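Local coordinates for protein HAD superfamily hydrolase (Brucella suis biovar 1, PDB 6NQ4) that probably acts as a phosphatase of the haloacid dehalogenase superfamily, with a sodium ion held at its metal site, at residues 51-56 with 91-96; 69-74 with 97-102; 107-112 with 132-137; 117-122 with 146-151; 246-251 with 271-276. One frame throughout, in Å; residues are numbered along the deposited sequence. Where two conformers were deposited one is given.

Contact 1 of 5, residues 51-56 with 91-96; sequences ETSFAP and LGVPEN
T52 and L91 bring the two backbones to 5.7 Å between their CA atoms, where the turn leading into helix 55-66 passes the loop that leaves helix 81-90. S53 carries the polar part of the contact. Its OG donates to L91 O at 2.7 Å, arriving tilted 29° from the carbonyl plane, and the first torsion (chi1 60°) makes this possible by setting OG between the backbone N and the carbonyl carbon. A water accepts from S53 N at 3.0 Å and donates to L91 O at 2.9 Å, so that one carbonyl holds both the hydroxyl and the water and ties backbone and side chain of S53 to the same point. That carbonyl is presented where helix 81-90 ends in a Schellman motif: G92, with positive phi, is the first residue to leave helical geometry, while F54, in the other segment, is the N-cap of helix 55-66. One helix end is thus fastened to the approach of another helix in the Rossmann-like HAD core. Carbon contacts lie beside the bond: the L91 CD2 methyl sits against E51 O at 3.3 Å, and V93 CG2 meets S53 CB at 3.9 Å. The E51 carboxylate is salt-bridged to R191, and I58 of helix 55-66 also packs on S53.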
# COMPACT_ATOMS: atom_id res chain seq x y z
N GLU A 51 -15.12 -1.25 3.72
CA GLU A 51 -16.56 -1.49 3.79
C GLU A 51 -17.42 -0.29 3.43
O GLU A 51 -18.52 -0.48 2.88
CB GLU A 51 -16.92 -2.06 5.18
CG GLU A 51 -16.28 -3.44 5.38
CD GLU A 51 -16.74 -4.19 6.61
OE1 GLU A 51 -17.37 -3.60 7.52
OE2 GLU A 51 -16.45 -5.41 6.66
N THR A 52 -16.96 0.94 3.71
CA THR A 52 -17.62 2.14 3.23
C THR A 52 -16.57 3.14 2.77
O THR A 52 -15.42 3.10 3.21
CB THR A 52 -18.51 2.81 4.29
OG1 THR A 52 -17.72 3.15 5.44
CG2 THR A 52 -19.65 1.90 4.71
N SER A 53 -16.97 4.05 1.87
CA SER A 53 -16.09 5.13 1.45
C SER A 53 -16.45 6.42 2.17
O SER A 53 -17.53 6.54 2.78
CB SER A 53 -16.12 5.34 -0.06
OG SER A 53 -17.42 5.66 -0.51
N PHE A 54 -15.53 7.37 2.13
CA PHE A 54 -15.65 8.60 2.91
C PHE A 54 -16.00 9.76 1.98
O PHE A 54 -15.15 10.24 1.22
CB PHE A 54 -14.37 8.87 3.70
CG PHE A 54 -13.93 7.71 4.56
CD1 PHE A 54 -14.84 6.89 5.19
CD2 PHE A 54 -12.58 7.45 4.73
CE1 PHE A 54 -14.42 5.82 5.99
CE2 PHE A 54 -12.15 6.38 5.51
CZ PHE A 54 -13.08 5.57 6.14
N ALA A 55 -17.25 10.21 2.04
CA ALA A 55 -17.70 11.26 1.13
C ALA A 55 -16.84 12.53 1.18
O ALA A 55 -16.55 13.08 0.10
CB ALA A 55 -19.19 11.56 1.32
N PRO A 56 -16.40 13.04 2.34
CA PRO A 56 -15.58 14.26 2.31
C PRO A 56 -14.27 14.09 1.57
O PRO A 56 -13.81 15.03 0.90
CB PRO A 56 -15.36 14.59 3.79
CG PRO A 56 -16.54 13.96 4.49
CD PRO A 56 -16.76 12.66 3.72
N LEU A 91 -17.57 0.34 -3.59
CA LEU A 91 -17.71 1.12 -2.37
C LEU A 91 -18.18 2.55 -2.62
O LEU A 91 -18.28 3.33 -1.67
CB LEU A 91 -16.37 1.13 -1.62
CG LEU A 91 -15.94 -0.23 -1.09
CD1 LEU A 91 -14.53 -0.19 -0.49
CD2 LEU A 91 -16.97 -0.72 -0.06
N GLY A 92 -18.46 2.93 -3.87
CA GLY A 92 -19.01 4.25 -4.16
C GLY A 92 -18.02 5.33 -4.52
O GLY A 92 -18.42 6.50 -4.59
N VAL A 93 -16.76 5.00 -4.77
CA VAL A 93 -15.79 5.99 -5.22
C VAL A 93 -15.96 6.24 -6.72
O VAL A 93 -15.77 5.32 -7.53
CB VAL A 93 -14.35 5.54 -4.92
CG1 VAL A 93 -13.35 6.64 -5.32
CG2 VAL A 93 -14.22 5.13 -3.45
N PRO A 94 -16.30 7.46 -7.13
CA PRO A 94 -16.46 7.75 -8.56
C PRO A 94 -15.11 7.88 -9.24
O PRO A 94 -14.12 8.29 -8.63
CB PRO A 94 -17.18 9.11 -8.55
CG PRO A 94 -16.67 9.78 -7.32
CD PRO A 94 -16.51 8.65 -6.29
N GLU A 95 -15.08 7.49 -10.51
CA GLU A 95 -13.80 7.51 -11.22
C GLU A 95 -13.27 8.93 -11.41
O GLU A 95 -12.06 9.11 -11.55
CB GLU A 95 -13.80 6.65 -12.49
CG GLU A 95 -14.89 6.95 -13.51
CD GLU A 95 -15.18 5.78 -14.49
OE1 GLU A 95 -14.82 5.90 -15.69
OE2 GLU A 95 -15.79 4.77 -14.06
N ASN A 96 -14.14 9.95 -11.35
CA ASN A 96 -13.68 11.33 -11.49
C ASN A 96 -12.95 11.85 -10.25
O ASN A 96 -12.53 13.02 -10.24
CB ASN A 96 -14.79 12.29 -11.96
CG ASN A 96 -15.89 12.50 -10.92
OD1 ASN A 96 -15.78 12.07 -9.77
ND2 ASN A 96 -16.97 13.17 -11.33
O HOH W 1 -19.72 3.44 0.88

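Contact 2 of 5, residues 69-74 with 97-102; sequences VTIILV and AYDRVV
D99 makes the side-chain bond of this contact: its OD2 accepts from I71 N at 2.9 Å, almost straight at the hydrogen (175°), on the anti side of the carboxylate and 27° out of its plane. The carboxylate thereby takes a strand N-H where segment 97-102 has not yet become strand. Its other oxygen, OD1, receives a water that also bonds T70 OG1, and forms a salt bridge with R65; T70 OG1 in turn has R232 as a partner. The backbone of D99 answers with D99 N to I71 O, 2.8 Å, and R100 N adds a weak bond to the same carbonyl. Regular parallel pairing follows, with L73 N to R100 O at 2.9 Å and V102 N to L73 O at 2.8 Å. I72, L73 and V74 pair with R100, V101 and V102. On the face of I72 and V102, their CG2 methyls meet at 3.8 Å; the side chains of I72 and R100 start side by side, I72 CD1 4.1 Å from R100 CB, before the arginine leads off. On the L73 face, the leucine crosses Y98 at about a right angle, its CG 3.8 Å from Y98 CB. With chi1 at 58°, the start of the tyrosine ring, CG, lies 3.8 Å from L73 CD1. The two strands belong to a beta-alpha-beta unit: M88 of the connecting helix 81-90 covers L73, Y98 and V101, helix 218-232 covers T70, I72 and V74, and strand 38-41 continues the sheet beyond 70-75, leaving 100-103 outermost within the chain.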
# COMPACT_ATOMS: atom_id res chain seq x y z
N VAL A 69 -5.14 19.48 -10.61
CA VAL A 69 -4.19 18.69 -9.86
C VAL A 69 -4.38 17.22 -10.24
O VAL A 69 -5.50 16.70 -10.19
CB VAL A 69 -4.37 18.91 -8.34
CG1 VAL A 69 -3.37 18.06 -7.54
CG2 VAL A 69 -4.22 20.38 -7.99
N THR A 70 -3.30 16.56 -10.64
CA THR A 70 -3.37 15.13 -10.97
C THR A 70 -3.37 14.31 -9.68
O THR A 70 -2.55 14.55 -8.79
CB THR A 70 -2.18 14.74 -11.86
OG1 THR A 70 -2.20 15.55 -13.03
CG2 THR A 70 -2.26 13.28 -12.28
N ILE A 71 -4.27 13.33 -9.59
CA ILE A 71 -4.41 12.49 -8.39
C ILE A 71 -3.98 11.07 -8.72
O ILE A 71 -4.63 10.39 -9.53
CB ILE A 71 -5.85 12.47 -7.86
CG1 ILE A 71 -6.38 13.87 -7.56
CG2 ILE A 71 -5.94 11.58 -6.61
CD1 ILE A 71 -5.58 14.66 -6.58
N ILE A 72 -2.93 10.60 -8.07
CA ILE A 72 -2.56 9.19 -8.11
C ILE A 72 -2.91 8.61 -6.76
O ILE A 72 -2.37 9.05 -5.74
CB ILE A 72 -1.06 8.99 -8.39
CG1 ILE A 72 -0.57 9.86 -9.55
CG2 ILE A 72 -0.76 7.49 -8.61
CD1 ILE A 72 -1.19 9.58 -10.91
N LEU A 73 -3.78 7.60 -6.73
CA LEU A 73 -4.00 6.88 -5.48
C LEU A 73 -2.90 5.83 -5.36
O LEU A 73 -2.69 5.04 -6.29
CB LEU A 73 -5.38 6.23 -5.47
CG LEU A 73 -6.54 7.23 -5.62
CD1 LEU A 73 -7.87 6.48 -5.54
CD2 LEU A 73 -6.45 8.30 -4.55
N VAL A 74 -2.16 5.86 -4.26
CA VAL A 74 -0.99 5.00 -4.07
C VAL A 74 -1.27 4.17 -2.82
O VAL A 74 -1.37 4.72 -1.71
CB VAL A 74 0.29 5.83 -3.92
CG1 VAL A 74 1.51 4.92 -3.74
CG2 VAL A 74 0.49 6.76 -5.14
N ALA A 97 -12.77 11.04 -9.20
CA ALA A 97 -12.02 11.46 -8.02
C ALA A 97 -10.52 11.19 -8.12
O ALA A 97 -9.77 11.60 -7.24
CB ALA A 97 -12.56 10.78 -6.76
N TYR A 98 -10.07 10.50 -9.17
CA TYR A 98 -8.66 10.18 -9.28
C TYR A 98 -8.31 10.02 -10.75
O TYR A 98 -9.19 9.83 -11.60
CB TYR A 98 -8.32 8.91 -8.47
CG TYR A 98 -9.13 7.69 -8.89
CD1 TYR A 98 -10.39 7.45 -8.35
CD2 TYR A 98 -8.65 6.81 -9.86
CE1 TYR A 98 -11.14 6.35 -8.76
CE2 TYR A 98 -9.39 5.72 -10.27
CZ TYR A 98 -10.64 5.49 -9.73
OH TYR A 98 -11.37 4.39 -10.14
N ASP A 99 -7.02 10.10 -11.05
CA ASP A 99 -6.53 9.86 -12.40
C ASP A 99 -6.03 8.44 -12.59
O ASP A 99 -6.32 7.83 -13.64
CB ASP A 99 -5.40 10.84 -12.73
CG ASP A 99 -5.91 12.26 -12.89
OD1 ASP A 99 -6.27 12.62 -14.03
OD2 ASP A 99 -5.99 12.98 -11.87
N ARG A 100 -5.33 7.88 -11.61
CA ARG A 100 -4.77 6.54 -11.74
C ARG A 100 -4.56 5.96 -10.35
O ARG A 100 -4.42 6.71 -9.37
CB ARG A 100 -3.46 6.55 -12.54
CG ARG A 100 -3.52 5.56 -13.69
CD ARG A 100 -2.24 5.46 -14.48
NE ARG A 100 -2.31 6.18 -15.75
CZ ARG A 100 -1.27 6.29 -16.57
NH1 ARG A 100 -1.39 6.95 -17.71
NH2 ARG A 100 -0.12 5.73 -16.23
N VAL A 101 -4.55 4.63 -10.28
CA VAL A 101 -4.22 3.88 -9.07
C VAL A 101 -2.91 3.14 -9.30
O VAL A 101 -2.74 2.50 -10.35
CB VAL A 101 -5.34 2.88 -8.72
CG1 VAL A 101 -4.96 2.05 -7.49
CG2 VAL A 101 -6.65 3.62 -8.45
N VAL A 102 -1.99 3.25 -8.35
CA VAL A 102 -0.75 2.48 -8.34
C VAL A 102 -0.70 1.70 -7.04
O VAL A 102 -0.83 2.28 -5.96
CB VAL A 102 0.48 3.40 -8.47
CG1 VAL A 102 1.76 2.60 -8.27
CG2 VAL A 102 0.48 4.10 -9.84
O HOH W 2 -4.85 15.28 -14.15

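Contact 3 of 5, residues 107-112 with 132-137; sequences VTRDLI and DGLDVE
R109 and L134 meet obliquely, the arginine reaching out from helix 104-114 and the leucine rising from the loop before strand 137-138. One face of the guanidinium lies against L134 CD2, 3.6 Å from R109 NH2 and offset toward the rim of the group. The two terminal nitrogens of R109 both donate to D132 O, NH1 at 2.7 Å and NH2 at 2.9 Å. The oxygen lies in the guanidinium plane, and the NH2 bond runs nearly straight onto the carbonyl (C=O...N angle 171°). Two bonds to one atom, with a methyl against the face, limit how the planar group can turn. The chain is extended at chi2 and bends at chi3 (56°), which brings the guanidinium to D132 O. NH1 also has a weak bond to I130 O, so the arginine spans successive parts of the loop. The contact thus pins the last helix before strand 118-122 to the loop that leaves that strand, at the edge of the five-stranded parallel sheet, with I119 of the strand touching both I112 and V136. I112 stands at about a right angle to L134 and to V136. Its CG2, anti to the backbone N, touches L134 CD1 at 3.7 Å and V136 CG1 at 4.0 Å, one methyl serving both loop residues. On L134, CD2 meets the guanidinium, while CD1 meets I112 and the aliphatic start of R109. I178 of strand 177-179 packs on I112 as well.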
# COMPACT_ATOMS: atom_id res chain seq x y z
N VAL A 107 3.83 -3.01 -8.46
CA VAL A 107 5.29 -2.97 -8.50
C VAL A 107 5.92 -4.26 -7.99
O VAL A 107 7.05 -4.58 -8.39
CB VAL A 107 5.87 -1.72 -7.81
CG1 VAL A 107 5.57 -0.48 -8.62
CG2 VAL A 107 5.38 -1.59 -6.37
N THR A 108 5.22 -5.01 -7.15
CA THR A 108 5.74 -6.30 -6.70
C THR A 108 5.86 -7.28 -7.87
O THR A 108 6.72 -8.17 -7.84
CB THR A 108 4.86 -6.85 -5.58
OG1 THR A 108 4.88 -5.95 -4.47
CG2 THR A 108 5.36 -8.19 -5.07
N ARG A 109 5.03 -7.12 -8.90
CA ARG A 109 5.13 -7.99 -10.07
C ARG A 109 6.52 -7.96 -10.68
O ARG A 109 6.99 -8.99 -11.18
CB ARG A 109 4.07 -7.61 -11.10
CG ARG A 109 2.69 -8.05 -10.70
CD ARG A 109 1.61 -7.41 -11.56
NE ARG A 109 1.78 -7.63 -12.99
CZ ARG A 109 1.27 -8.67 -13.65
NH1 ARG A 109 0.61 -9.61 -13.00
NH2 ARG A 109 1.44 -8.78 -14.97
N ASP A 110 7.22 -6.83 -10.61
CA ASP A 110 8.58 -6.78 -11.12
C ASP A 110 9.52 -7.67 -10.30
O ASP A 110 10.39 -8.35 -10.86
CB ASP A 110 9.06 -5.33 -11.20
CG ASP A 110 8.18 -4.47 -12.11
OD1 ASP A 110 7.72 -4.98 -13.15
OD2 ASP A 110 7.92 -3.30 -11.77
N LEU A 111 9.37 -7.68 -8.97
CA LEU A 111 10.13 -8.62 -8.15
C LEU A 111 9.78 -10.06 -8.48
O LEU A 111 10.67 -10.92 -8.57
CB LEU A 111 9.88 -8.36 -6.66
CG LEU A 111 10.39 -7.04 -6.08
CD1 LEU A 111 9.90 -6.89 -4.64
CD2 LEU A 111 11.92 -6.98 -6.17
N ILE A 112 8.49 -10.35 -8.67
CA ILE A 112 8.08 -11.73 -8.92
C ILE A 112 8.72 -12.24 -10.20
O ILE A 112 9.23 -13.37 -10.27
CB ILE A 112 6.55 -11.84 -8.96
CG1 ILE A 112 5.95 -11.51 -7.59
CG2 ILE A 112 6.13 -13.24 -9.35
CD1 ILE A 112 4.45 -11.34 -7.60
N ASP A 132 -1.05 -12.94 -12.83
CA ASP A 132 -1.57 -12.98 -14.19
C ASP A 132 -0.55 -12.44 -15.17
O ASP A 132 -0.04 -11.33 -15.00
CB ASP A 132 -2.86 -12.16 -14.26
CG ASP A 132 -4.02 -12.83 -13.56
OD1 ASP A 132 -3.96 -14.07 -13.37
OD2 ASP A 132 -4.99 -12.13 -13.21
N GLY A 133 -0.25 -13.23 -16.20
CA GLY A 133 0.66 -12.82 -17.25
C GLY A 133 2.13 -12.99 -16.93
O GLY A 133 2.97 -12.73 -17.80
N LEU A 134 2.47 -13.42 -15.73
CA LEU A 134 3.86 -13.65 -15.39
C LEU A 134 4.25 -15.09 -15.69
O LEU A 134 3.42 -16.00 -15.62
CB LEU A 134 4.11 -13.34 -13.91
CG LEU A 134 3.71 -11.92 -13.49
CD1 LEU A 134 4.12 -11.67 -12.04
CD2 LEU A 134 4.33 -10.90 -14.43
N ASP A 135 5.52 -15.29 -16.02
CA ASP A 135 6.00 -16.61 -16.42
C ASP A 135 6.46 -17.38 -15.18
O ASP A 135 7.64 -17.65 -14.96
CB ASP A 135 7.11 -16.49 -17.45
CG ASP A 135 7.65 -17.84 -17.91
OD1 ASP A 135 6.96 -18.87 -17.72
OD2 ASP A 135 8.78 -17.87 -18.45
N VAL A 136 5.47 -17.76 -14.37
CA VAL A 136 5.73 -18.41 -13.09
C VAL A 136 4.86 -19.65 -12.95
O VAL A 136 3.89 -19.84 -13.68
CB VAL A 136 5.49 -17.46 -11.90
CG1 VAL A 136 6.39 -16.24 -12.03
CG2 VAL A 136 4.02 -17.05 -11.82
N GLU A 137 5.24 -20.50 -11.99
CA GLU A 137 4.51 -21.72 -11.71
C GLU A 137 4.25 -21.79 -10.21
O GLU A 137 5.21 -21.80 -9.42
CB GLU A 137 5.31 -22.95 -12.14
CG GLU A 137 4.53 -24.24 -12.04
CD GLU A 137 5.34 -25.44 -12.48
OE1 GLU A 137 6.38 -25.25 -13.14
OE2 GLU A 137 4.93 -26.58 -12.15

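Contact 4 of 5, residues 117-122 with 146-151; sequences RRIFHI and GVVCTG
I122 and V147 interlock on one face of this parallel strand pair: CD1 of I122 lies 3.7 Å from V147 CG1, while I122 CG2 lies 3.5 Å from G151 O and 4.1 Å from C149 SG. I122 thus straddles V147 and C149 of the facing strand, its CG1 beside the backbone N (chi1 -56°) and its CG2 anti to it. F120 stands on the same face and offers V147 CG2 the edge of its ring. On the face of I119, H121 and V148, I119 is paired with G146, which has no side chain, and the isoleucine instead leans along the strand to V148, CG2 to CG2 at 3.6 Å. H121 crosses T150 at about a right angle, with CE1 3.3 Å from T150 OG1. ND1 of H121 bonds Y131 and NE2 the carbonyl of C124, whereas T150 OG1 bonds E127. The strands are neighbouring inner members of the five-stranded parallel sheet, between 137-138 and 177-179, and F177 and L170 close over I122 and V147. Backbone bonds include F120 N to G146 O at 2.9 Å and I122 N to V148 O at 2.9 Å. I122 O accepts T150 N at 2.8 Å and a weak bond from G151 N. Chemically, backbone bonds set the register; hydrocarbon and the C149 sulfur fill the I122 face, whereas the other face runs from I119 and V148 to a polar end at H121 and T150.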
# COMPACT_ATOMS: atom_id res chain seq x y z
N ARG A 117 11.10 -18.92 -10.55
CA ARG A 117 9.79 -19.05 -11.17
C ARG A 117 8.89 -20.08 -10.49
O ARG A 117 7.66 -20.02 -10.67
CB ARG A 117 9.91 -19.29 -12.67
CG ARG A 117 10.28 -20.69 -13.03
CD ARG A 117 10.46 -20.85 -14.54
NE ARG A 117 9.26 -20.44 -15.27
CZ ARG A 117 8.19 -21.20 -15.43
NH1 ARG A 117 8.16 -22.43 -14.92
NH2 ARG A 117 7.15 -20.75 -16.11
N ARG A 118 9.44 -21.02 -9.72
CA ARG A 118 8.64 -21.98 -8.96
C ARG A 118 8.34 -21.37 -7.59
O ARG A 118 9.22 -21.33 -6.72
CB ARG A 118 9.39 -23.30 -8.83
CG ARG A 118 9.66 -23.94 -10.18
CD ARG A 118 10.58 -25.16 -10.06
NE ARG A 118 9.95 -26.24 -9.31
CZ ARG A 118 9.01 -27.04 -9.80
NH1 ARG A 118 8.57 -26.89 -11.04
NH2 ARG A 118 8.49 -28.00 -9.04
N ILE A 119 7.10 -20.92 -7.40
CA ILE A 119 6.71 -20.03 -6.31
C ILE A 119 5.73 -20.74 -5.39
O ILE A 119 4.79 -21.39 -5.85
CB ILE A 119 6.05 -18.77 -6.89
CG1 ILE A 119 7.10 -17.92 -7.60
CG2 ILE A 119 5.29 -17.98 -5.78
CD1 ILE A 119 6.51 -16.81 -8.47
N PHE A 120 5.94 -20.58 -4.07
CA PHE A 120 4.96 -20.95 -3.06
C PHE A 120 4.18 -19.69 -2.66
O PHE A 120 4.77 -18.72 -2.17
CB PHE A 120 5.67 -21.55 -1.85
CG PHE A 120 4.76 -21.88 -0.70
CD1 PHE A 120 3.72 -22.80 -0.84
CD2 PHE A 120 4.95 -21.26 0.52
CE1 PHE A 120 2.90 -23.10 0.25
CE2 PHE A 120 4.14 -21.57 1.61
CZ PHE A 120 3.12 -22.48 1.47
N HIS A 121 2.87 -19.72 -2.88
CA HIS A 121 1.99 -18.59 -2.61
C HIS A 121 1.47 -18.65 -1.17
O HIS A 121 0.95 -19.68 -0.74
CB HIS A 121 0.80 -18.64 -3.58
CG HIS A 121 -0.26 -17.63 -3.31
ND1 HIS A 121 -0.10 -16.28 -3.58
CD2 HIS A 121 -1.53 -17.77 -2.84
CE1 HIS A 121 -1.22 -15.64 -3.28
NE2 HIS A 121 -2.10 -16.51 -2.83
N ILE A 122 1.61 -17.54 -0.45
CA ILE A 122 0.96 -17.36 0.84
C ILE A 122 -0.00 -16.19 0.66
O ILE A 122 0.42 -15.05 0.47
CB ILE A 122 1.96 -17.07 1.98
CG1 ILE A 122 3.02 -18.17 2.08
CG2 ILE A 122 1.19 -16.95 3.31
CD1 ILE A 122 4.14 -17.83 3.06
N GLY A 146 11.02 -20.08 -4.34
CA GLY A 146 10.81 -18.75 -3.79
C GLY A 146 9.42 -18.68 -3.21
O GLY A 146 8.55 -19.52 -3.50
N VAL A 147 9.20 -17.65 -2.39
CA VAL A 147 7.91 -17.43 -1.74
C VAL A 147 7.39 -16.06 -2.16
O VAL A 147 8.15 -15.09 -2.23
CB VAL A 147 8.06 -17.48 -0.20
CG1 VAL A 147 6.72 -17.19 0.45
CG2 VAL A 147 8.60 -18.83 0.24
N VAL A 148 6.09 -15.97 -2.42
CA VAL A 148 5.41 -14.69 -2.59
C VAL A 148 4.27 -14.64 -1.59
O VAL A 148 3.41 -15.53 -1.58
CB VAL A 148 4.89 -14.49 -4.02
CG1 VAL A 148 4.12 -13.17 -4.14
CG2 VAL A 148 6.07 -14.51 -5.01
N CYS A 149 4.27 -13.62 -0.76
CA CYS A 149 3.25 -13.46 0.27
C CYS A 149 2.42 -12.23 -0.05
O CYS A 149 2.91 -11.09 0.04
CB CYS A 149 3.90 -13.34 1.64
SG CYS A 149 2.71 -13.13 2.98
N THR A 150 1.17 -12.46 -0.41
CA THR A 150 0.22 -11.37 -0.61
C THR A 150 -0.62 -11.09 0.62
O THR A 150 -1.20 -10.01 0.72
CB THR A 150 -0.73 -11.69 -1.77
OG1 THR A 150 -1.44 -12.90 -1.47
CG2 THR A 150 0.03 -11.84 -3.08
N GLY A 151 -0.67 -12.02 1.58
CA GLY A 151 -1.51 -11.87 2.76
C GLY A 151 -1.62 -13.20 3.48
O GLY A 151 -0.88 -14.13 3.19

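Contact 5 of 5, residues 246-251 with 271-276; sequences DGVLTD and AADYAV. With NA (sodium ion), chain H.
The metal site of this HAD hydrolase lies at one side of the contact, where the loop after strand 241-245 enters helix 248-258. D246 OD1 binds the sodium ion at 2.4 Å, and two waters join it, with D42 and the W44 carbonyl among the ligands from elsewhere. The opposing segment reaches the same aspartate through water. One water donates to OD2 and accepts from A271 N, and another donates to D246 OD1 while accepting from A272 N, so both carboxylate oxygens are linked to the start of the 3-10 turn 271-273. D246, G247 and D251 fit the GDGxxxD signature (motif IV) of HAD enzymes, whose acidic residues usually serve the metal. The direct bonds fall to D273. Its OD2 accepts from V248 N at 2.8 Å and its OD1 from L249 N at 2.9 Å, both close to straight (168° and 170°) and both by the syn lone pairs, a two-pronged grip on the first N-H groups of the helix. The capping carboxylate comes from D273, outside the helix, since the N-cap residue G247 has no side chain; the positive helix end would probably stabilise its negative charge. The first torsion of D273 (chi1 -68°) sets CG beside its own N and sends the carboxylate across V248 at about a right angle. D251 OD2 takes G247 N at 2.9 Å on its anti lone pair and also receives a metal-bound water, placing it in the second shell of the sodium ion. D251 OD1 is salt-bridged to K215. The A272 methyl packs on T250, 3.7 Å from its OG1.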
# COMPACT_ATOMS: atom_id res chain seq x y z
N ASP A 246 -2.18 8.21 6.22
CA ASP A 246 -2.33 8.06 7.66
C ASP A 246 -1.33 7.09 8.28
O ASP A 246 -1.41 6.83 9.48
CB ASP A 246 -3.78 7.74 8.08
CG ASP A 246 -4.13 6.25 7.98
OD1 ASP A 246 -3.59 5.55 7.12
OD2 ASP A 246 -5.00 5.79 8.73
N GLY A 247 -0.39 6.55 7.50
CA GLY A 247 0.63 5.67 8.04
C GLY A 247 1.96 6.39 8.19
O GLY A 247 2.52 6.87 7.22
N VAL A 248 2.47 6.43 9.42
CA VAL A 248 3.75 7.09 9.63
C VAL A 248 4.88 6.32 8.95
O VAL A 248 5.73 6.90 8.26
CB VAL A 248 4.02 7.33 11.12
CG1 VAL A 248 5.43 7.91 11.34
CG2 VAL A 248 2.95 8.25 11.73
N LEU A 249 4.90 5.00 9.13
CA LEU A 249 6.00 4.19 8.61
C LEU A 249 5.81 3.77 7.15
O LEU A 249 6.71 3.14 6.59
CB LEU A 249 6.22 2.94 9.47
CG LEU A 249 6.69 3.15 10.90
CD1 LEU A 249 7.30 1.86 11.45
CD2 LEU A 249 7.70 4.27 10.96
N THR A 250 4.67 4.11 6.54
CA THR A 250 4.45 3.85 5.12
C THR A 250 4.33 5.18 4.37
O THR A 250 5.26 5.55 3.66
CB THR A 250 3.21 2.97 4.88
OG1 THR A 250 2.08 3.53 5.59
CG2 THR A 250 3.43 1.54 5.37
N ASP A 251 3.23 5.92 4.55
CA ASP A 251 2.98 7.13 3.77
C ASP A 251 3.94 8.26 4.14
O ASP A 251 4.45 8.96 3.25
CB ASP A 251 1.55 7.61 4.02
CG ASP A 251 0.54 6.55 3.72
OD1 ASP A 251 0.42 6.19 2.53
OD2 ASP A 251 -0.11 6.05 4.66
N ALA A 271 -3.49 2.07 10.78
CA ALA A 271 -3.41 0.61 10.85
C ALA A 271 -2.03 0.09 10.45
O ALA A 271 -1.54 -0.88 11.02
CB ALA A 271 -4.51 -0.02 9.99
N ALA A 272 -1.40 0.73 9.45
CA ALA A 272 -0.09 0.26 9.01
C ALA A 272 0.99 0.42 10.08
O ALA A 272 2.05 -0.21 9.96
CB ALA A 272 0.34 1.00 7.74
N ASP A 273 0.74 1.24 11.10
CA ASP A 273 1.70 1.50 12.17
C ASP A 273 1.52 0.59 13.38
O ASP A 273 2.27 0.72 14.35
CB ASP A 273 1.58 2.95 12.65
CG ASP A 273 2.03 3.96 11.61
OD1 ASP A 273 2.97 3.66 10.84
OD2 ASP A 273 1.45 5.07 11.59
N TYR A 274 0.53 -0.30 13.36
CA TYR A 274 0.35 -1.26 14.45
C TYR A 274 1.47 -2.28 14.44
O TYR A 274 2.05 -2.60 13.40
CB TYR A 274 -1.02 -1.95 14.34
CG TYR A 274 -2.17 -1.19 14.97
CD1 TYR A 274 -2.64 0.00 14.42
CD2 TYR A 274 -2.81 -1.68 16.11
CE1 TYR A 274 -3.70 0.70 14.99
CE2 TYR A 274 -3.87 -0.98 16.70
CZ TYR A 274 -4.31 0.20 16.13
OH TYR A 274 -5.36 0.90 16.70
N ALA A 275 1.81 -2.79 15.63
CA ALA A 275 2.85 -3.79 15.77
C ALA A 275 2.26 -5.20 15.65
O ALA A 275 1.05 -5.40 15.69
CB ALA A 275 3.57 -3.61 17.11
N VAL A 276 3.15 -6.19 15.52
CA VAL A 276 2.74 -7.59 15.40
C VAL A 276 2.08 -8.13 16.67
O VAL A 276 1.44 -9.18 16.62
CB VAL A 276 3.92 -8.44 14.87
CG1 VAL A 276 3.57 -9.93 14.82
CG2 VAL A 276 4.31 -7.95 13.48
NA NA H . -3.71 3.99 5.28
O HOH W 3 -5.34 3.18 8.62
O HOH W 4 -1.96 3.29 8.15
O HOH W 5 -1.24 3.77 5.48
O HOH W 6 -4.30 1.84 6.36

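In the fold
Contacts 1 and 2 interlace along the chain and touch: V93 CG1 lies 4.1 Å from Y98 CE1, so the loop after helix 81-90 serves both. Contacts 3 and 4 are likewise interlaced, their centres about 10 Å apart, and are joined by the salt bridge from R117 NH2 to D135 OD1 at 2.5 Å and by a probable hydrogen bond from E137 N to R117 O at 2.8 Å. Contact 2 lies in the six-stranded sheet and contact 1 in loops flanking it; contact 4 lies in the five-stranded sheet and contact 3 at its edge. Contact 5 holds the sodium ion; its nearest atoms are about 5 Å from contact 2 and about 8 Å from contact 1, but about 12 Å from contacts 3 and 4.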